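Local coordinates for protein probable glucarate dehydratase (Mycobacterium smegmatis str. MC2 155, PDB 3VDG) that probably catalyses the dehydration of glucarate or a related acid sugar, as a member of the metal-dependent enolase superfamily, at residues Val310-Tyr319 with Gly337-Asn345; Gly349-Ala360 with Val393-Val403. All coordinates share one frame; numbering follows the deposited sequence. Where two conformers were deposited one is given.

Contact 1 (Val310-Tyr319 with Gly337-Asn345). With FMT (formic acid), chain B.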
ATOM      1  N   VAL A 310     -19.722   6.382   0.893  1.00 24.30           N
ATOM      2  CA  VAL A 310     -19.029   7.125   1.954  1.00 21.90           C
ATOM      3  C   VAL A 310     -17.936   8.006   1.384  1.00 21.08           C
ATOM      4  O   VAL A 310     -17.402   7.741   0.292  1.00 22.38           O
ATOM      5  CB  VAL A 310     -18.380   6.210   3.019  1.00 26.56           C
ATOM      6  CG1 VAL A 310     -19.439   5.440   3.796  1.00 33.21           C
ATOM      7  CG2 VAL A 310     -17.351   5.277   2.385  1.00 25.68           C
ATOM      8  N   GLN A 311     -17.606   9.044   2.141  1.00 20.54           N
ATOM      9  CA  GLN A 311     -16.597  10.000   1.743  1.00 21.08           C
ATOM     10  C   GLN A 311     -15.364   9.899   2.641  1.00 21.40           C
ATOM     11  O   GLN A 311     -14.301  10.405   2.283  1.00 23.96           O
ATOM     12  CB  GLN A 311     -17.185  11.416   1.779  1.00 21.42           C
ATOM     13  CG  GLN A 311     -18.222  11.657   0.680  1.00 30.07           C
ATOM     14  CD  GLN A 311     -19.544  10.967   0.968  1.00 40.94           C
ATOM     15  OE1 GLN A 311     -20.186  11.239   1.992  1.00 26.67           O
ATOM     16  NE2 GLN A 311     -19.961  10.063   0.069  1.00 29.99           N
ATOM     17  N   VAL A 312     -15.515   9.254   3.802  1.00 18.48           N
ATOM     18  CA  VAL A 312     -14.417   9.085   4.778  1.00 17.04           C
ATOM     19  C   VAL A 312     -14.415   7.638   5.294  1.00 25.37           C
ATOM     20  O   VAL A 312     -15.467   7.108   5.647  1.00 21.75           O
ATOM     21  CB  VAL A 312     -14.579  10.040   5.984  1.00 18.58           C
ATOM     22  CG1 VAL A 312     -13.506   9.772   7.025  1.00 16.76           C
ATOM     23  CG2 VAL A 312     -14.557  11.519   5.564  1.00 20.30           C
ATOM     24  N   VAL A 313     -13.255   6.982   5.315  1.00 19.40           N
ATOM     25  CA  VAL A 313     -13.174   5.612   5.860  1.00 16.92           C
ATOM     26  C   VAL A 313     -12.400   5.676   7.181  1.00 19.46           C
ATOM     27  O   VAL A 313     -11.381   6.362   7.284  1.00 19.89           O
ATOM     28  CB  VAL A 313     -12.465   4.640   4.888  1.00 21.68           C
ATOM     29  CG1 VAL A 313     -12.332   3.249   5.520  1.00 20.56           C
ATOM     30  CG2 VAL A 313     -13.254   4.532   3.586  1.00 21.31           C
ATOM     31  N   LEU A 314     -12.890   5.016   8.213  1.00 17.11           N
ATOM     32  CA  LEU A 314     -12.136   4.986   9.459  1.00 17.86           C
ATOM     33  C   LEU A 314     -11.225   3.785   9.468  1.00 25.77           C
ATOM     34  O   LEU A 314     -11.689   2.666   9.419  1.00 23.18           O
ATOM     35  CB  LEU A 314     -13.049   4.972  10.679  1.00 19.46           C
ATOM     36  CG  LEU A 314     -13.460   6.309  11.295  1.00 24.40           C
ATOM     37  CD1 LEU A 314     -14.308   7.111  10.333  1.00 22.28           C
ATOM     38  CD2 LEU A 314     -14.215   6.099  12.604  1.00 32.61           C
ATOM     39  N   SER A 315      -9.912   4.014   9.479  1.00 19.29           N
ATOM     40  CA  SER A 315      -8.993   2.883   9.541  1.00 17.82           C
ATOM     41  C   SER A 315      -9.085   2.228  10.922  1.00 19.24           C
ATOM     42  O   SER A 315      -9.508   2.853  11.893  1.00 21.06           O
ATOM     43  CB  SER A 315      -7.557   3.353   9.312  1.00 20.98           C
ATOM     44  OG  SER A 315      -7.171   4.263  10.352  1.00 25.39           O
ATOM     45  N   ASP A 316      -8.660   0.977  11.011  1.00 20.85           N
ATOM     46  CA  ASP A 316      -8.477   0.316  12.301  1.00 18.45           C
ATOM     47  C   ASP A 316      -7.561  -0.877  12.077  1.00 20.86           C
ATOM     48  O   ASP A 316      -7.980  -1.881  11.486  1.00 21.34           O
ATOM     49  CB  ASP A 316      -9.823  -0.154  12.875  1.00 18.58           C
ATOM     50  CG  ASP A 316      -9.686  -0.709  14.274  1.00 23.15           C
ATOM     51  OD1 ASP A 316      -8.607  -1.275  14.570  1.00 23.22           O
ATOM     52  OD2 ASP A 316     -10.648  -0.594  15.074  1.00 22.93           O
ATOM     53  N   HIS A 317      -6.312  -0.786  12.536  1.00 15.60           N
ATOM     54  CA  HIS A 317      -5.349  -1.855  12.219  1.00 18.30           C
ATOM     55  C   HIS A 317      -5.716  -3.169  12.845  1.00 19.56           C
ATOM     56  O   HIS A 317      -5.218  -4.211  12.430  1.00 19.98           O
ATOM     57  CB  HIS A 317      -3.915  -1.466  12.598  1.00 17.70           C
ATOM     58  CG  HIS A 317      -3.630  -1.492  14.076  1.00 18.69           C
ATOM     59  ND1 HIS A 317      -3.801  -0.419  14.867  1.00 19.13           N
ATOM     60  CD2 HIS A 317      -3.121  -2.510  14.896  1.00 15.85           C
ATOM     61  CE1 HIS A 317      -3.452  -0.733  16.122  1.00 21.02           C
ATOM     62  NE2 HIS A 317      -3.040  -2.020  16.134  1.00 19.85           N
ATOM     63  N   HIS A 318      -6.594  -3.148  13.843  1.00 17.44           N
ATOM     64  CA  HIS A 318      -6.965  -4.393  14.544  1.00 17.60           C
ATOM     65  C   HIS A 318      -7.824  -5.285  13.700  1.00 23.39           C
ATOM     66  O   HIS A 318      -7.823  -6.513  13.878  1.00 19.80           O
ATOM     67  CB  HIS A 318      -7.678  -4.099  15.867  1.00 15.00           C
ATOM     68  CG  HIS A 318      -6.871  -3.262  16.828  1.00 17.75           C
ATOM     69  ND1 HIS A 318      -6.953  -1.897  16.867  1.00 20.31           N
ATOM     70  CD2 HIS A 318      -5.961  -3.629  17.817  1.00 17.30           C
ATOM     71  CE1 HIS A 318      -6.140  -1.432  17.841  1.00 24.09           C
ATOM     72  NE2 HIS A 318      -5.533  -2.485  18.418  1.00 19.51           N
ATOM     73  N   TYR A 319      -8.588  -4.714  12.772  1.00 17.50           N
ATOM     74  CA  TYR A 319      -9.389  -5.592  11.898  1.00 18.24           C
ATOM     75  C   TYR A 319      -9.093  -5.498  10.397  1.00 20.67           C
ATOM     76  O   TYR A 319      -9.546  -6.352   9.627  1.00 20.18           O
ATOM     77  CB  TYR A 319     -10.901  -5.533  12.217  1.00 21.08           C
ATOM     78  CG  TYR A 319     -11.580  -4.190  12.034  1.00 18.46           C
ATOM     79  CD1 TYR A 319     -11.990  -3.449  13.135  1.00 20.07           C
ATOM     80  CD2 TYR A 319     -11.811  -3.671  10.769  1.00 20.74           C
ATOM     81  CE1 TYR A 319     -12.629  -2.229  12.984  1.00 22.26           C
ATOM     82  CE2 TYR A 319     -12.440  -2.439  10.608  1.00 22.88           C
ATOM     83  CZ  TYR A 319     -12.848  -1.726  11.725  1.00 21.76           C
ATOM     84  OH  TYR A 319     -13.472  -0.494  11.579  1.00 23.85           O
ATOM     85  N   GLY A 337     -10.020   9.209  -3.636  1.00 20.94           N
ATOM     86  CA  GLY A 337     -10.605  10.470  -3.174  1.00 24.01           C
ATOM     87  C   GLY A 337     -11.418  10.375  -1.899  1.00 28.56           C
ATOM     88  O   GLY A 337     -12.325  11.185  -1.673  1.00 24.98           O
ATOM     89  N   LEU A 338     -11.081   9.413  -1.043  1.00 19.73           N
ATOM     90  CA  LEU A 338     -11.759   9.249   0.247  1.00 21.95           C
ATOM     91  C   LEU A 338     -10.909   9.815   1.377  1.00 24.92           C
ATOM     92  O   LEU A 338      -9.677   9.660   1.376  1.00 25.08           O
ATOM     93  CB  LEU A 338     -11.982   7.756   0.514  1.00 20.72           C
ATOM     94  CG  LEU A 338     -12.798   6.983  -0.530  1.00 25.69           C
ATOM     95  CD1 LEU A 338     -12.821   5.499  -0.180  1.00 18.54           C
ATOM     96  CD2 LEU A 338     -14.209   7.540  -0.614  1.00 28.91           C
ATOM     97  N   GLY A 339     -11.545  10.451   2.355  1.00 18.98           N
ATOM     98  CA  GLY A 339     -10.814  10.928   3.527  1.00 19.51           C
ATOM     99  C   GLY A 339     -10.497   9.738   4.431  1.00 23.71           C
ATOM    100  O   GLY A 339     -11.050   8.643   4.258  1.00 19.25           O
ATOM    101  N   LEU A 340      -9.613   9.946   5.399  1.00 18.37           N
ATOM    102  CA  LEU A 340      -9.155   8.835   6.258  1.00 19.50           C
ATOM    103  C   LEU A 340      -9.115   9.273   7.705  1.00 22.53           C
ATOM    104  O   LEU A 340      -8.524  10.300   8.033  1.00 21.50           O
ATOM    105  CB  LEU A 340      -7.757   8.366   5.847  1.00 17.85           C
ATOM    106  CG  LEU A 340      -7.218   7.163   6.651  1.00 21.19           C
ATOM    107  CD1 LEU A 340      -7.969   5.898   6.248  1.00 16.65           C
ATOM    108  CD2 LEU A 340      -5.727   6.998   6.386  1.00 22.50           C
ATOM    109  N   SER A 341      -9.745   8.495   8.573  1.00 19.18           N
ATOM    110  CA  SER A 341      -9.703   8.783   9.996  1.00 19.45           C
ATOM    111  C   SER A 341      -9.318   7.467  10.677  1.00 21.69           C
ATOM    112  O   SER A 341      -8.821   6.545  10.006  1.00 20.65           O
ATOM    113  CB  SER A 341     -11.086   9.306  10.448  1.00 21.11           C
ATOM    114  OG  SER A 341     -11.074   9.734  11.810  1.00 26.51           O
ATOM    115  N   MET A 342      -9.536   7.360  11.982  1.00 21.64           N
ATOM    116  CA  MET A 342      -9.244   6.103  12.684  1.00 21.24           C
ATOM    117  C   MET A 342     -10.275   5.779  13.768  1.00 24.36           C
ATOM    118  O   MET A 342     -10.638   6.636  14.586  1.00 24.43           O
ATOM    119  CB  MET A 342      -7.829   6.111  13.283  1.00 24.66           C
ATOM    120  CG  MET A 342      -7.400   4.765  13.855  1.00 28.74           C
ATOM    121  SD  MET A 342      -5.759   4.807  14.635  1.00 27.99           S
ATOM    122  CE  MET A 342      -4.699   5.229  13.248  1.00 25.06           C
ATOM    123  N   HIS A 343     -10.717   4.524  13.758  1.00 20.70           N
ATOM    124  CA  HIS A 343     -11.716   3.966  14.660  1.00 19.76           C
ATOM    125  C   HIS A 343     -11.001   3.304  15.795  1.00 28.30           C
ATOM    126  O   HIS A 343      -9.857   2.866  15.653  1.00 26.16           O
ATOM    127  CB  HIS A 343     -12.519   2.905  13.878  1.00 18.75           C
ATOM    128  CG  HIS A 343     -13.356   1.978  14.742  1.00 23.76           C
ATOM    129  ND1 HIS A 343     -12.890   0.778  15.200  1.00 24.70           N
ATOM    130  CD2 HIS A 343     -14.662   2.099  15.223  1.00 27.91           C
ATOM    131  CE1 HIS A 343     -13.852   0.174  15.935  1.00 25.42           C
ATOM    132  NE2 HIS A 343     -14.935   0.982  15.948  1.00 26.91           N
ATOM    133  N   SER A 344     -11.659   3.205  16.937  1.00 22.35           N
ATOM    134  CA  SER A 344     -11.055   2.512  18.069  1.00 21.47           C
ATOM    135  C   SER A 344     -12.093   1.725  18.857  1.00 22.21           C
ATOM    136  O   SER A 344     -13.298   1.966  18.728  1.00 24.55           O
ATOM    137  CB  SER A 344     -10.286   3.478  18.976  1.00 31.53           C
ATOM    138  OG  SER A 344     -11.105   4.021  19.966  1.00 37.57           O
ATOM    139  N   ASN A 345     -11.618   0.748  19.611  1.00 21.47           N
ATOM    140  CA  ASN A 345     -12.430   0.061  20.605  1.00 23.74           C
ATOM    141  C   ASN A 345     -11.658   0.137  21.908  1.00 25.48           C
ATOM    142  O   ASN A 345     -10.472   0.482  21.907  1.00 23.88           O
ATOM    143  CB  ASN A 345     -12.615  -1.400  20.221  1.00 20.77           C
ATOM    144  CG  ASN A 345     -13.631  -1.592  19.102  1.00 39.93           C
ATOM    145  OD1 ASN A 345     -13.293  -2.095  18.037  1.00 27.60           O
ATOM    146  ND2 ASN A 345     -14.878  -1.185  19.338  1.00 26.07           N
TER
HETATM  147  C   FMT B 501     -18.285   1.288  17.320  1.00 46.96           C
HETATM  148  O1  FMT B 501     -18.500   2.097  16.424  1.00 40.43           O
HETATM  149  O2  FMT B 501     -17.301   0.389  17.196  1.00 32.81           O
HETATM  150  O   HOH W   1     -14.378  12.111  -0.047  1.00 44.05           O
HETATM  151  O   HOH W   2      -7.764   1.183  16.484  1.00 23.74           O

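Contact 2 (Gly349-Ala360 with Val393-Val403)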
ATOM      1  N   GLY A 349      -2.187   0.081  26.077  1.00 22.48           N
ATOM      2  CA  GLY A 349      -1.038   0.843  25.572  1.00 19.37           C
ATOM      3  C   GLY A 349      -0.270   0.285  24.373  1.00 20.43           C
ATOM      4  O   GLY A 349       0.406   1.034  23.650  1.00 20.71           O
ATOM      5  N   ILE A 350      -0.352  -1.020  24.167  1.00 19.38           N
ATOM      6  CA  ILE A 350       0.253  -1.638  22.987  1.00 19.51           C
ATOM      7  C   ILE A 350      -0.494  -1.169  21.737  1.00 20.96           C
ATOM      8  O   ILE A 350       0.113  -0.669  20.768  1.00 17.27           O
ATOM      9  CB  ILE A 350       0.223  -3.175  23.099  1.00 17.53           C
ATOM     10  CG1 ILE A 350       1.066  -3.640  24.299  1.00 21.22           C
ATOM     11  CG2 ILE A 350       0.688  -3.799  21.781  1.00 16.98           C
ATOM     12  CD1 ILE A 350       0.842  -5.094  24.696  1.00 22.69           C
ATOM     13  N   SER A 351      -1.821  -1.319  21.752  1.00 18.01           N
ATOM     14  CA  SER A 351      -2.640  -0.773  20.666  1.00 19.37           C
ATOM     15  C   SER A 351      -2.390   0.720  20.498  1.00 20.33           C
ATOM     16  O   SER A 351      -2.311   1.229  19.376  1.00 18.84           O
ATOM     17  CB  SER A 351      -4.136  -1.018  20.930  1.00 18.07           C
ATOM     18  OG  SER A 351      -4.476  -2.381  20.693  1.00 25.90           O
ATOM     19  N   LEU A 352      -2.293   1.446  21.610  1.00 20.33           N
ATOM     20  CA  LEU A 352      -2.145   2.894  21.469  1.00 22.93           C
ATOM     21  C   LEU A 352      -0.820   3.202  20.750  1.00 20.32           C
ATOM     22  O   LEU A 352      -0.766   4.036  19.834  1.00 19.48           O
ATOM     23  CB  LEU A 352      -2.199   3.597  22.832  1.00 15.13           C
ATOM     24  CG  LEU A 352      -2.036   5.128  22.780  1.00 23.75           C
ATOM     25  CD1 LEU A 352      -3.108   5.783  21.910  1.00 17.08           C
ATOM     26  CD2 LEU A 352      -2.068   5.709  24.187  1.00 26.26           C
ATOM     27  N   ALA A 353       0.252   2.526  21.151  1.00 16.03           N
ATOM     28  CA  ALA A 353       1.546   2.780  20.506  1.00 17.58           C
ATOM     29  C   ALA A 353       1.453   2.470  19.011  1.00 19.55           C
ATOM     30  O   ALA A 353       1.958   3.221  18.169  1.00 17.61           O
ATOM     31  CB  ALA A 353       2.647   1.942  21.155  1.00 18.23           C
ATOM     32  N   ALA A 354       0.824   1.350  18.673  1.00 15.54           N
ATOM     33  CA  ALA A 354       0.738   0.961  17.271  1.00 18.73           C
ATOM     34  C   ALA A 354      -0.076   1.989  16.461  1.00 17.48           C
ATOM     35  O   ALA A 354       0.301   2.339  15.342  1.00 18.55           O
ATOM     36  CB  ALA A 354       0.145  -0.435  17.156  1.00 17.37           C
ATOM     37  N   MET A 355      -1.185   2.459  17.034  1.00 19.35           N
ATOM     38  CA  MET A 355      -2.031   3.479  16.419  1.00 19.15           C
ATOM     39  C   MET A 355      -1.214   4.751  16.192  1.00 23.32           C
ATOM     40  O   MET A 355      -1.317   5.390  15.155  1.00 18.19           O
ATOM     41  CB  MET A 355      -3.260   3.800  17.321  1.00 22.65           C
ATOM     42  CG  MET A 355      -4.270   2.650  17.518  1.00 21.71           C
ATOM     43  SD  MET A 355      -5.341   2.850  18.984  1.00 26.80           S
ATOM     44  CE  MET A 355      -6.431   4.145  18.383  1.00 28.63           C
ATOM     45  N   VAL A 356      -0.389   5.122  17.165  1.00 19.99           N
ATOM     46  CA  VAL A 356       0.367   6.359  17.053  1.00 16.41           C
ATOM     47  C   VAL A 356       1.440   6.241  15.948  1.00 18.45           C
ATOM     48  O   VAL A 356       1.575   7.127  15.127  1.00 17.97           O
ATOM     49  CB  VAL A 356       0.998   6.765  18.407  1.00 18.39           C
ATOM     50  CG1 VAL A 356       2.035   7.869  18.201  1.00 19.51           C
ATOM     51  CG2 VAL A 356      -0.095   7.188  19.392  1.00 20.75           C
ATOM     52  N   HIS A 357       2.176   5.135  15.899  1.00 15.91           N
ATOM     53  CA  HIS A 357       3.178   4.981  14.830  1.00 20.73           C
ATOM     54  C   HIS A 357       2.542   4.981  13.458  1.00 19.70           C
ATOM     55  O   HIS A 357       3.061   5.593  12.522  1.00 17.01           O
ATOM     56  CB  HIS A 357       4.015   3.715  15.017  1.00 18.67           C
ATOM     57  CG  HIS A 357       5.101   3.849  16.057  1.00 19.69           C
ATOM     58  ND1 HIS A 357       6.263   4.499  15.818  1.00 19.47           N
ATOM     59  CD2 HIS A 357       5.178   3.370  17.365  1.00 18.37           C
ATOM     60  CE1 HIS A 357       7.036   4.454  16.926  1.00 24.25           C
ATOM     61  NE2 HIS A 357       6.375   3.754  17.869  1.00 21.03           N
ATOM     62  N   LEU A 358       1.423   4.287  13.324  1.00 20.24           N
ATOM     63  CA  LEU A 358       0.679   4.253  12.067  1.00 18.04           C
ATOM     64  C   LEU A 358       0.223   5.653  11.639  1.00 20.03           C
ATOM     65  O   LEU A 358       0.520   6.103  10.534  1.00 19.13           O
ATOM     66  CB  LEU A 358      -0.532   3.313  12.198  1.00 22.37           C
ATOM     67  CG  LEU A 358      -1.519   3.303  11.017  1.00 23.54           C
ATOM     68  CD1 LEU A 358      -0.811   2.882   9.718  1.00 21.04           C
ATOM     69  CD2 LEU A 358      -2.706   2.378  11.327  1.00 18.49           C
ATOM     70  N   ALA A 359      -0.482   6.354  12.518  1.00 17.53           N
ATOM     71  CA  ALA A 359      -0.979   7.683  12.167  1.00 16.50           C
ATOM     72  C   ALA A 359       0.173   8.664  11.900  1.00 21.94           C
ATOM     73  O   ALA A 359       0.067   9.512  11.035  1.00 21.21           O
ATOM     74  CB  ALA A 359      -1.870   8.211  13.272  1.00 19.48           C
ATOM     75  N   ALA A 360       1.270   8.551  12.648  1.00 19.54           N
ATOM     76  CA  ALA A 360       2.399   9.453  12.436  1.00 21.88           C
ATOM     77  C   ALA A 360       2.959   9.330  11.012  1.00 23.12           C
ATOM     78  O   ALA A 360       3.398  10.329  10.432  1.00 21.48           O
ATOM     79  CB  ALA A 360       3.487   9.198  13.464  1.00 21.63           C
ATOM     80  N   VAL A 393      -0.451  12.757  21.115  1.00 22.02           N
ATOM     81  CA  VAL A 393       0.584  11.884  21.672  1.00 20.59           C
ATOM     82  C   VAL A 393       1.810  11.988  20.759  1.00 22.25           C
ATOM     83  O   VAL A 393       1.690  11.803  19.549  1.00 21.24           O
ATOM     84  CB  VAL A 393       0.146  10.403  21.701  1.00 22.29           C
ATOM     85  CG1 VAL A 393       1.249   9.528  22.313  1.00 19.09           C
ATOM     86  CG2 VAL A 393      -1.176  10.250  22.454  1.00 22.97           C
ATOM     87  N   GLN A 394       2.952  12.301  21.319  1.00 22.12           N
ATOM     88  CA  GLN A 394       4.171  12.387  20.559  0.50 23.91           C
ATOM     89  C   GLN A 394       4.587  10.993  20.051  1.00 20.19           C
ATOM     90  O   GLN A 394       4.508  10.081  20.788  1.00 21.27           O
ATOM     91  CB  GLN A 394       5.258  12.999  21.422  0.50 32.74           C
ATOM     92  CG  GLN A 394       6.545  13.184  20.674  0.50 35.44           C
ATOM     93  CD  GLN A 394       7.460  14.251  21.266  0.50 73.51           C
ATOM     94  OE1 GLN A 394       7.772  14.238  22.452  0.50 45.14           O
ATOM     95  NE2 GLN A 394       7.900  15.173  20.420  0.50 42.78           N
ATOM     96  N   VAL A 395       5.007  10.858  18.815  1.00 22.24           N
ATOM     97  CA  VAL A 395       5.396   9.537  18.310  1.00 21.02           C
ATOM     98  C   VAL A 395       6.714   9.136  18.994  1.00 21.50           C
ATOM     99  O   VAL A 395       7.634   9.940  19.041  1.00 20.38           O
ATOM    100  CB  VAL A 395       5.466   9.504  16.760  1.00 28.42           C
ATOM    101  CG1 VAL A 395       6.494  10.474  16.215  1.00 34.04           C
ATOM    102  CG2 VAL A 395       5.753   8.095  16.257  1.00 24.92           C
ATOM    103  N   PRO A 396       6.784   7.922  19.578  1.00 22.05           N
ATOM    104  CA  PRO A 396       8.048   7.504  20.204  1.00 21.79           C
ATOM    105  C   PRO A 396       9.171   7.440  19.162  1.00 29.50           C
ATOM    106  O   PRO A 396       8.932   7.027  18.022  1.00 22.18           O
ATOM    107  CB  PRO A 396       7.738   6.091  20.726  1.00 23.96           C
ATOM    108  CG  PRO A 396       6.246   6.084  20.932  1.00 26.93           C
ATOM    109  CD  PRO A 396       5.695   6.949  19.817  1.00 19.64           C
ATOM    110  N   ALA A 397      10.381   7.837  19.552  1.00 22.60           N
ATOM    111  CA  ALA A 397      11.526   7.874  18.627  1.00 21.80           C
ATOM    112  C   ALA A 397      12.456   6.689  18.875  1.00 23.39           C
ATOM    113  O   ALA A 397      13.422   6.476  18.136  1.00 24.29           O
ATOM    114  CB  ALA A 397      12.292   9.201  18.785  1.00 21.41           C
ATOM    115  N   THR A 398      12.153   5.904  19.905  1.00 22.51           N
ATOM    116  CA  THR A 398      12.981   4.766  20.280  1.00 17.88           C
ATOM    117  C   THR A 398      12.782   3.604  19.291  1.00 22.79           C
ATOM    118  O   THR A 398      11.828   3.610  18.524  1.00 24.58           O
ATOM    119  CB  THR A 398      12.600   4.282  21.693  1.00 25.69           C
ATOM    120  OG1 THR A 398      11.179   4.098  21.742  1.00 25.84           O
ATOM    121  CG2 THR A 398      12.968   5.327  22.741  1.00 22.22           C
ATOM    122  N   PRO A 399      13.667   2.586  19.336  1.00 23.96           N
ATOM    123  CA  PRO A 399      13.521   1.388  18.495  1.00 19.66           C
ATOM    124  C   PRO A 399      12.242   0.627  18.803  1.00 26.53           C
ATOM    125  O   PRO A 399      11.834   0.530  19.954  1.00 23.45           O
ATOM    126  CB  PRO A 399      14.724   0.522  18.894  1.00 24.48           C
ATOM    127  CG  PRO A 399      15.756   1.516  19.349  1.00 24.07           C
ATOM    128  CD  PRO A 399      14.943   2.590  20.067  1.00 20.27           C
ATOM    129  N   GLY A 400      11.624   0.068  17.774  1.00 19.46           N
ATOM    130  CA  GLY A 400      10.421  -0.761  17.964  1.00 20.71           C
ATOM    131  C   GLY A 400       9.152   0.039  18.197  1.00 21.19           C
ATOM    132  O   GLY A 400       9.027   1.207  17.768  1.00 18.84           O
ATOM    133  N   LEU A 401       8.194  -0.593  18.877  1.00 18.45           N
ATOM    134  CA  LEU A 401       6.901   0.042  19.155  1.00 25.85           C
ATOM    135  C   LEU A 401       7.068   1.163  20.172  1.00 23.76           C
ATOM    136  O   LEU A 401       6.341   2.153  20.158  1.00 24.69           O
ATOM    137  CB  LEU A 401       5.908  -1.016  19.651  1.00 26.65           C
ATOM    138  CG  LEU A 401       4.419  -0.986  19.324  1.00 47.36           C
ATOM    139  CD1 LEU A 401       4.145  -0.676  17.855  1.00 26.65           C
ATOM    140  CD2 LEU A 401       3.827  -2.336  19.715  1.00 31.06           C
ATOM    141  N   GLY A 402       8.057   1.026  21.049  1.00 21.23           N
ATOM    142  CA  GLY A 402       8.355   2.103  22.000  1.00 24.76           C
ATOM    143  C   GLY A 402       7.707   1.912  23.367  1.00 26.91           C
ATOM    144  O   GLY A 402       7.783   2.790  24.210  1.00 24.12           O
ATOM    145  N   VAL A 403       7.056   0.774  23.584  1.00 24.44           N
ATOM    146  CA  VAL A 403       6.495   0.465  24.902  1.00 21.80           C
ATOM    147  C   VAL A 403       6.958  -0.938  25.266  1.00 23.75           C
ATOM    148  O   VAL A 403       7.243  -1.741  24.371  1.00 23.08           O
ATOM    149  CB  VAL A 403       4.948   0.524  24.919  1.00 22.73           C
ATOM    150  CG1 VAL A 403       4.472   1.959  24.734  1.00 23.56           C
ATOM    151  CG2 VAL A 403       4.363  -0.368  23.829  1.00 23.87           C
TER

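Contact 1 (Val310-Tyr319 with Gly337-Asn345)
The imidazole of His-343 carries Tyr-319 OH over one face and has Asp-316 and a bound formate at its edge. The Tyr-319 ring has Asp-316 CB against one face, while His-343 ND1 lies at the edge of the tyrosine ring, 3.7 Å from Tyr-319 CE1. The two rings meet obliquely, their planes 58° apart. This cluster sits at the C-terminal ends of two neighbouring parallel strands, 312-315 and 339-342, joined by helix 323-336 as a beta-alpha-beta unit of the enolase-type barrel. A His-Asp pair at these strand ends is consistent with the one found in mandelate racemase-like relatives.

Asp-316 brings OD2 to His-343 ND1 at 2.6 Å because chi1 of -174° extends its carboxylate away from the backbone N; the anti lone pair meets the ring in its plane. The other oxygen, OD1, accepts from both N and ND1 of His-318, which limits rotation of the carboxylate; the bond to N also caps the short helix that begins there.

A parallel backbone ladder runs from Gly-339 N to Gln-311 O through to His-343 N to Ser-315 O. Near the start of the pair, Val-313 CG2 packs on Leu-338 CD1 at 3.9 Å. Ser-315 grips Ser-341 O twice, through its N and through OG, each at 2.8 Å. On the far edge of the imidazole, His-343 NE2 donates almost straight to formate O2 at 2.7 Å.

Contact 2 (Gly349-Ala360 with Val393-Val403)
His-357 reaches from helix 349-360 to the loop that follows strand 392-394, and is a compact case of a polar side chain set among apolar ones. Its bond from CA to CB points neither at the loop nor away from it; CG, anti to the carbonyl carbon (chi1 -78°), then swings the ring across. ND1 lies 3.7 Å from Val-395 CG2, CE1 lies 3.4 Å from Pro-396 O, and NE2 is backed by the Pro-396 ring. CD2 and NE2 share Leu-401 O, to which NE2 donates at 2.8 Å. The oxygen lies near the imidazole plane, yet the donor stands 51° out of the carbonyl plane and the bond is bent, with an N-H...O angle of 135°.

On both sides of this bond the fit is aliphatic. Toward the helix start, Leu-401 spreads over Ala-353, Ala-354 and Ile-350: CG on Ala-353 CB, CD1 against the methyl and backbone of Ala-354, and CD2 on Ile-350 CG2, while Val-403 covers Ala-353 CB from beyond. Toward the helix end, Val-356 splits its branches, CG2 on Val-393 and CG1 on Val-395, whose CG2 also reaches Ala-360 CB at 3.8 Å. Asp-145 takes the Leu-401 N-H from outside the pair.

Because NE2 is the donor, its proton goes to the Leu-401 carbonyl; ND1 faces a methyl of Val-395, so the contact leaves the charge of the imidazole undecided.

Overall arrangement
The two contacts follow one another along the chain, contact 1 closing before contact 2 opens, with their centres about 18 Å apart. Strand 339-342 of contact 1 leads through a short loop into helix 349-360 of contact 2, whereas strand 392-394 belongs to the same mixed sheet but pairs with 166-174. Met-355 and Leu-358 of the helix touch Met-342, while Val-356 and Ala-359 touch Phe-169 and Val-167, consistent with barrel closure between strands 339-342 and 166-174. Met-342 SD packs on Met-355 CB at 3.8 Å, and His-318 NE2 probably bonds to Ser-351 OG. Contact 1 lies beside the sodium site of Asp-244, Glu-269 and Asn-292; contact 2 packs helix 349-360 against the loop after strand 392-394.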